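Aminotransferase AspB (Helicobacter pylori 26695, PDB 3EZS) probably transfers amino groups between amino acids and oxo acids with pyridoxal 5'-phosphate as cofactor, as other class I and II aminotransferases do. Local coordinates at residues 38-43 and 279-284; 113-118 and 343-348. All blocks are in the same frame, centred on the assembly; numbering follows the deposited sequence.

Contact 1: 38-43 and 279-284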
loop_
_atom_site.group_PDB
_atom_site.type_symbol
_atom_site.label_atom_id
_atom_site.label_comp_id
_atom_site.label_asym_id
_atom_site.label_seq_id
_atom_site.Cartn_x
_atom_site.Cartn_y
_atom_site.Cartn_z
ATOM N N PRO A 38 21.428 9.669 3.754
ATOM C CA PRO A 38 21.996 10.897 4.322
ATOM C C PRO A 38 21.491 11.217 5.724
ATOM O O PRO A 38 20.292 11.092 6.002
ATOM C CB PRO A 38 21.557 11.973 3.331
ATOM C CG PRO A 38 21.492 11.221 2.031
ATOM C CD PRO A 38 20.927 9.891 2.389
ATOM N N LYS A 39 22.418 11.621 6.588
ATOM C CA LYS A 39 22.123 11.936 7.989
ATOM C C LYS A 39 20.934 12.875 8.193
ATOM O O LYS A 39 20.092 12.611 9.070
ATOM C CB LYS A 39 23.336 12.576 8.669
ATOM C CG LYS A 39 23.280 12.491 10.182
ATOM C CD LYS A 39 24.044 13.589 10.885
ATOM C CE LYS A 39 23.833 13.504 12.394
ATOM N NZ LYS A 39 24.144 14.803 13.044
ATOM N N PHE A 40 20.857 13.958 7.410
ATOM C CA PHE A 40 19.775 14.938 7.605
ATOM C C PHE A 40 18.373 14.327 7.416
ATOM O O PHE A 40 17.415 14.762 8.056
ATOM C CB PHE A 40 19.951 16.190 6.734
ATOM C CG PHE A 40 19.483 16.042 5.298
ATOM C CD1 PHE A 40 20.317 15.495 4.331
ATOM C CD2 PHE A 40 18.236 16.531 4.908
ATOM C CE1 PHE A 40 19.901 15.382 3.007
ATOM C CE2 PHE A 40 17.809 16.424 3.594
ATOM C CZ PHE A 40 18.640 15.855 2.632
ATOM N N ILE A 41 18.278 13.333 6.535
ATOM C CA ILE A 41 17.031 12.605 6.272
ATOM C C ILE A 41 16.685 11.757 7.503
ATOM O O ILE A 41 15.556 11.785 7.986
ATOM C CB ILE A 41 17.180 11.748 4.997
ATOM C CG1 ILE A 41 17.308 12.674 3.778
ATOM C CG2 ILE A 41 16.017 10.809 4.806
ATOM C CD1 ILE A 41 17.672 11.959 2.511
ATOM N N GLN A 42 17.680 11.045 8.029
ATOM C CA GLN A 42 17.515 10.250 9.224
ATOM C C GLN A 42 17.138 11.110 10.426
ATOM O O GLN A 42 16.294 10.706 11.205
ATOM C CB GLN A 42 18.797 9.483 9.544
ATOM C CG GLN A 42 19.230 8.454 8.466
ATOM C CD GLN A 42 20.323 7.537 8.981
ATOM O OE1 GLN A 42 20.184 6.980 10.074
ATOM N NE2 GLN A 42 21.404 7.350 8.191
ATOM N N ASP A 43 17.784 12.272 10.587
ATOM C CA ASP A 43 17.476 13.199 11.673
ATOM C C ASP A 43 16.049 13.763 11.584
ATOM O O ASP A 43 15.406 14.007 12.609
ATOM C CB ASP A 43 18.490 14.358 11.715
ATOM C CG ASP A 43 19.885 13.928 12.199
ATOM O OD1 ASP A 43 20.044 12.829 12.803
ATOM O OD2 ASP A 43 20.830 14.718 11.977
ATOM N N ASP A 279 18.721 19.231 -3.089
ATOM C CA ASP A 279 19.358 18.716 -4.308
ATOM C C ASP A 279 20.814 18.280 -4.120
ATOM O O ASP A 279 21.334 17.510 -4.913
ATOM C CB ASP A 279 19.307 19.778 -5.414
ATOM C CG ASP A 279 17.887 20.036 -5.927
ATOM O OD1 ASP A 279 17.011 19.168 -5.777
ATOM O OD2 ASP A 279 17.653 21.113 -6.478
ATOM N N ARG A 280 21.447 18.742 -3.059
ATOM C CA ARG A 280 22.848 18.469 -2.801
ATOM C C ARG A 280 23.150 17.019 -2.655
ATOM O O ARG A 280 24.038 16.513 -3.338
ATOM C CB ARG A 280 23.300 19.171 -1.533
ATOM C CG ARG A 280 23.332 20.650 -1.673
ATOM C CD ARG A 280 23.528 21.319 -0.333
ATOM N NE ARG A 280 23.552 22.758 -0.536
ATOM C CZ ARG A 280 23.465 23.674 0.420
ATOM N NH1 ARG A 280 23.331 23.335 1.702
ATOM N NH2 ARG A 280 23.488 24.951 0.075
ATOM N N HIS A 281 22.421 16.348 -1.772
ATOM C CA HIS A 281 22.655 14.926 -1.559
ATOM C C HIS A 281 22.387 14.104 -2.839
ATOM O O HIS A 281 23.088 13.143 -3.099
ATOM C CB HIS A 281 21.828 14.396 -0.380
ATOM C CG HIS A 281 20.397 14.133 -0.720
ATOM N ND1 HIS A 281 19.475 15.139 -0.891
ATOM C CD2 HIS A 281 19.737 12.976 -0.950
ATOM C CE1 HIS A 281 18.304 14.614 -1.207
ATOM N NE2 HIS A 281 18.431 13.301 -1.235
ATOM N N ALA A 282 21.389 14.490 -3.640
ATOM C CA ALA A 282 21.061 13.772 -4.877
ATOM C C ALA A 282 22.232 13.843 -5.834
ATOM O O ALA A 282 22.629 12.836 -6.452
ATOM C CB ALA A 282 19.808 14.360 -5.544
ATOM N N GLU A 283 22.786 15.038 -5.959
ATOM C CA GLU A 283 23.938 15.269 -6.807
ATOM C C GLU A 283 25.139 14.409 -6.359
ATOM O O GLU A 283 25.869 13.857 -7.193
ATOM C CB GLU A 283 24.276 16.771 -6.768
ATOM C CG GLU A 283 25.531 17.189 -7.532
ATOM C CD GLU A 283 25.449 16.887 -9.020
ATOM O OE1 GLU A 283 24.326 16.781 -9.559
ATOM O OE2 GLU A 283 26.520 16.781 -9.649
ATOM N N PHE A 284 25.348 14.302 -5.050
ATOM C CA PHE A 284 26.448 13.491 -4.505
ATOM C C PHE A 284 26.352 12.043 -5.013
ATOM O O PHE A 284 27.352 11.458 -5.447
ATOM C CB PHE A 284 26.438 13.528 -2.978
ATOM C CG PHE A 284 27.440 12.601 -2.329
ATOM C CD1 PHE A 284 28.731 13.030 -2.059
ATOM C CD2 PHE A 284 27.081 11.306 -1.975
ATOM C CE1 PHE A 284 29.651 12.189 -1.463
ATOM C CE2 PHE A 284 28.000 10.444 -1.366
ATOM C CZ PHE A 284 29.291 10.888 -1.112
#

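Contact 2: 113-118 and 343-348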
loop_
_atom_site.group_PDB
_atom_site.type_symbol
_atom_site.label_atom_id
_atom_site.label_comp_id
_atom_site.label_asym_id
_atom_site.label_seq_id
_atom_site.Cartn_x
_atom_site.Cartn_y
_atom_site.Cartn_z
ATOM N N TYR A 113 3.819 -2.029 -23.549
ATOM C CA TYR A 113 5.028 -1.700 -22.784
ATOM C C TYR A 113 6.244 -2.315 -23.474
ATOM O O TYR A 113 6.095 -3.249 -24.263
ATOM C CB TYR A 113 4.917 -2.100 -21.300
ATOM C CG TYR A 113 4.451 -3.517 -21.014
ATOM C CD1 TYR A 113 3.096 -3.818 -20.941
ATOM C CD2 TYR A 113 5.359 -4.541 -20.763
ATOM C CE1 TYR A 113 2.663 -5.105 -20.660
ATOM C CE2 TYR A 113 4.932 -5.830 -20.482
ATOM C CZ TYR A 113 3.585 -6.107 -20.435
ATOM O OH TYR A 113 3.148 -7.386 -20.158
ATOM N N PRO A 114 7.459 -1.802 -23.181
ATOM C CA PRO A 114 8.619 -2.363 -23.888
ATOM C C PRO A 114 9.021 -3.775 -23.436
ATOM O O PRO A 114 8.504 -4.294 -22.435
ATOM C CB PRO A 114 9.745 -1.352 -23.605
ATOM C CG PRO A 114 9.100 -0.195 -22.892
ATOM C CD PRO A 114 7.863 -0.730 -22.251
ATOM N N ASN A 115 9.919 -4.381 -24.210
ATOM C CA ASN A 115 10.455 -5.717 -23.939
ATOM C C ASN A 115 11.963 -5.639 -24.257
ATOM O O ASN A 115 12.344 -5.403 -25.398
ATOM C CB ASN A 115 9.693 -6.750 -24.788
ATOM C CG ASN A 115 10.169 -8.180 -24.583
ATOM O OD1 ASN A 115 10.796 -8.514 -23.571
ATOM N ND2 ASN A 115 9.846 -9.051 -25.556
ATOM N N PRO A 116 12.832 -5.850 -23.262
ATOM C CA PRO A 116 12.622 -6.241 -21.864
ATOM C C PRO A 116 12.023 -5.156 -20.978
ATOM O O PRO A 116 11.948 -3.986 -21.389
ATOM C CB PRO A 116 14.017 -6.686 -21.394
ATOM C CG PRO A 116 14.982 -6.056 -22.334
ATOM C CD PRO A 116 14.252 -5.634 -23.580
ATOM N N PHE A 117 11.585 -5.561 -19.781
ATOM C CA PHE A 117 10.887 -4.681 -18.866
ATOM C C PHE A 117 10.957 -5.066 -17.386
ATOM O O PHE A 117 11.205 -6.208 -17.045
ATOM C CB PHE A 117 9.402 -4.659 -19.252
ATOM C CG PHE A 117 8.765 -6.043 -19.302
ATOM C CD1 PHE A 117 8.807 -6.802 -20.461
ATOM C CD2 PHE A 117 8.134 -6.584 -18.181
ATOM C CE1 PHE A 117 8.242 -8.073 -20.507
ATOM C CE2 PHE A 117 7.562 -7.846 -18.227
ATOM C CZ PHE A 117 7.618 -8.593 -19.387
ATOM N N TYR A 118 10.732 -4.063 -16.538
ATOM C CA TYR A 118 10.555 -4.210 -15.094
ATOM C C TYR A 118 9.249 -4.969 -15.004
ATOM O O TYR A 118 8.222 -4.493 -15.479
ATOM C CB TYR A 118 10.454 -2.815 -14.488
ATOM C CG TYR A 118 10.133 -2.687 -13.001
ATOM C CD1 TYR A 118 10.719 -3.510 -12.049
ATOM C CD2 TYR A 118 9.307 -1.657 -12.551
ATOM C CE1 TYR A 118 10.429 -3.350 -10.680
ATOM C CE2 TYR A 118 9.027 -1.480 -11.195
ATOM C CZ TYR A 118 9.582 -2.331 -10.267
ATOM O OH TYR A 118 9.286 -2.131 -8.941
ATOM N N ASN A 343 9.614 -13.700 -25.273
ATOM C CA ASN A 343 9.904 -14.088 -26.652
ATOM C C ASN A 343 11.377 -14.111 -26.959
ATOM O O ASN A 343 11.770 -13.746 -28.056
ATOM C CB ASN A 343 9.170 -13.189 -27.662
ATOM C CG ASN A 343 7.694 -13.049 -27.352
ATOM O OD1 ASN A 343 7.196 -11.942 -27.132
ATOM N ND2 ASN A 343 7.008 -14.164 -27.265
ATOM N N ARG A 344 12.174 -14.544 -25.980
ATOM C CA ARG A 344 13.636 -14.672 -26.081
ATOM C C ARG A 344 14.425 -13.345 -26.234
ATOM O O ARG A 344 15.625 -13.356 -26.505
ATOM C CB ARG A 344 14.043 -15.700 -27.155
ATOM C CG ARG A 344 13.599 -17.155 -26.866
ATOM N N ILE A 345 13.772 -12.207 -26.028
ATOM C CA ILE A 345 14.476 -10.927 -26.079
ATOM C C ILE A 345 15.388 -10.902 -24.844
ATOM O O ILE A 345 14.970 -11.306 -23.751
ATOM C CB ILE A 345 13.489 -9.729 -26.062
ATOM C CG1 ILE A 345 12.560 -9.778 -27.282
ATOM C CG2 ILE A 345 14.229 -8.412 -25.995
ATOM C CD1 ILE A 345 13.277 -9.819 -28.658
ATOM N N GLY A 346 16.631 -10.473 -25.034
ATOM C CA GLY A 346 17.619 -10.403 -23.941
ATOM C C GLY A 346 18.597 -11.566 -23.890
ATOM O O GLY A 346 19.563 -11.526 -23.125
ATOM N N ALA A 347 18.350 -12.592 -24.714
ATOM C CA ALA A 347 19.152 -13.823 -24.753
ATOM C C ALA A 347 20.657 -13.603 -24.896
ATOM O O ALA A 347 21.435 -14.347 -24.308
ATOM C CB ALA A 347 18.647 -14.752 -25.880
ATOM N N ASP A 348 21.050 -12.567 -25.636
ATOM C CA ASP A 348 22.474 -12.255 -25.896
ATOM C C ASP A 348 23.057 -11.155 -25.017
ATOM O O ASP A 348 24.061 -10.542 -25.389
ATOM C CB ASP A 348 22.627 -11.808 -27.355
ATOM C CG ASP A 348 22.033 -12.793 -28.327
ATOM O OD1 ASP A 348 22.162 -14.015 -28.070
ATOM O OD2 ASP A 348 21.459 -12.336 -29.346
HETATM O O HOH W 1 8.572 -9.349 -28.148
#

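Contact 1: 38-43 and 279-284
The imidazole of His281 is what the start of helix 39-46 packs against: Phe40, Ile41 and Pro38 all touch it. The aromatic pair is edge-to-face, with the rim of Phe40 directed at the face of His281, ring centres 5.3 Å apart and planes inclined at 71°. The closest approach in it is from Phe40 CZ to His281 ND1, 3.7 Å. Both aromatic side chains have CG set between the backbone N and the carbonyl carbon (chi1 81° for Phe40, 79° for His281), which sets each ring against the other.

The tight part is this buried imidazole. Besides Phe40, buried Ile41 puts its CD1 methyl 4.1 Å from His281 NE2, and at the N-cap of its helix Pro38 brings CG to 3.9 Å from His281 CD2. The imidazole is also held at both nitrogens, ND1 by the carboxylate of Asp278 and NE2 by the hydroxyl of Ser233, and these two bonds should fix the rotation of the ring. On the solvent side, exposed Lys39 takes no part and pairs along its own helix, NZ 3.5 Å from Asp43 OD2; Arg280 is likewise exposed.

No hydrogen bond joins the two segments: helix 39-46 simply packs on the start of the long helix 280-299, which, as in fold-type I enzymes, probably leads from the large domain toward the small one. The preceding helix 266-277 adds to the packing, Ala274 against Phe40 and Ala275 against Ile41. Asp279 forms salt bridges with Arg74 of helix 62-76 and with Arg232, and Gln42 reaches Thr49 of the second subunit.

Contact 2: 113-118 and 343-348
Asn115 lays its carboxamide obliquely against the side chain of Ile345, with ND2 only 3.3 Å from Ile345 CG1 and OD1 3.9 Å from Ile345 CB. The amide gets there because CG stands opposite the backbone N (chi1 -180°), which carries it from the strand toward the loop 343-348. Ile345 answers with two branches: CG1 meets the amide, while CG2 touches the ring of Pro116, whose CD lies 3.7 Å from that methyl, the two side chains crossing at about a right angle. The peptide bond before Pro116 is cis, and the chain turns there as it leaves strand 110-115 of the seven-stranded mixed sheet, the central sheet of the large domain in fold-type I PLP enzymes. Across from Pro116, Arg344 to Ala347 form a type II beta turn, Ile345 at its second position and Gly346, with positive phi (99°), at its third. The polar end of Asn115 is bound as well: ND2 donates to the carbonyl O of Arg342 and, at 2.9 Å, to a water. The water in turn donates to Asn343 OD1, 3.1 Å from its oxygen, bridging two amides whose own separation, 4.2 Å from Asn115 ND2 to Asn343 OD1, is too long for a direct bond.

Contacts 1 and 2 lie on opposite sides of the chain's centre, their own centres 35 Å apart and their nearest atoms about 20 Å apart, so they do not touch. Their segments alternate along the chain: 38-43 comes first, then 113-118, then 279-284, and last 343-348. Contact 1 joins helix 39-46 to helix 280-299, whereas contact 2 brings the end of strand 110-115, in the large-domain sheet, against the loop between strands 335-336 and 349-353 of the three-stranded antiparallel sheet. That sheet probably belongs to the small domain, as in other fold-type I enzymes, so contact 2 would join the two domains.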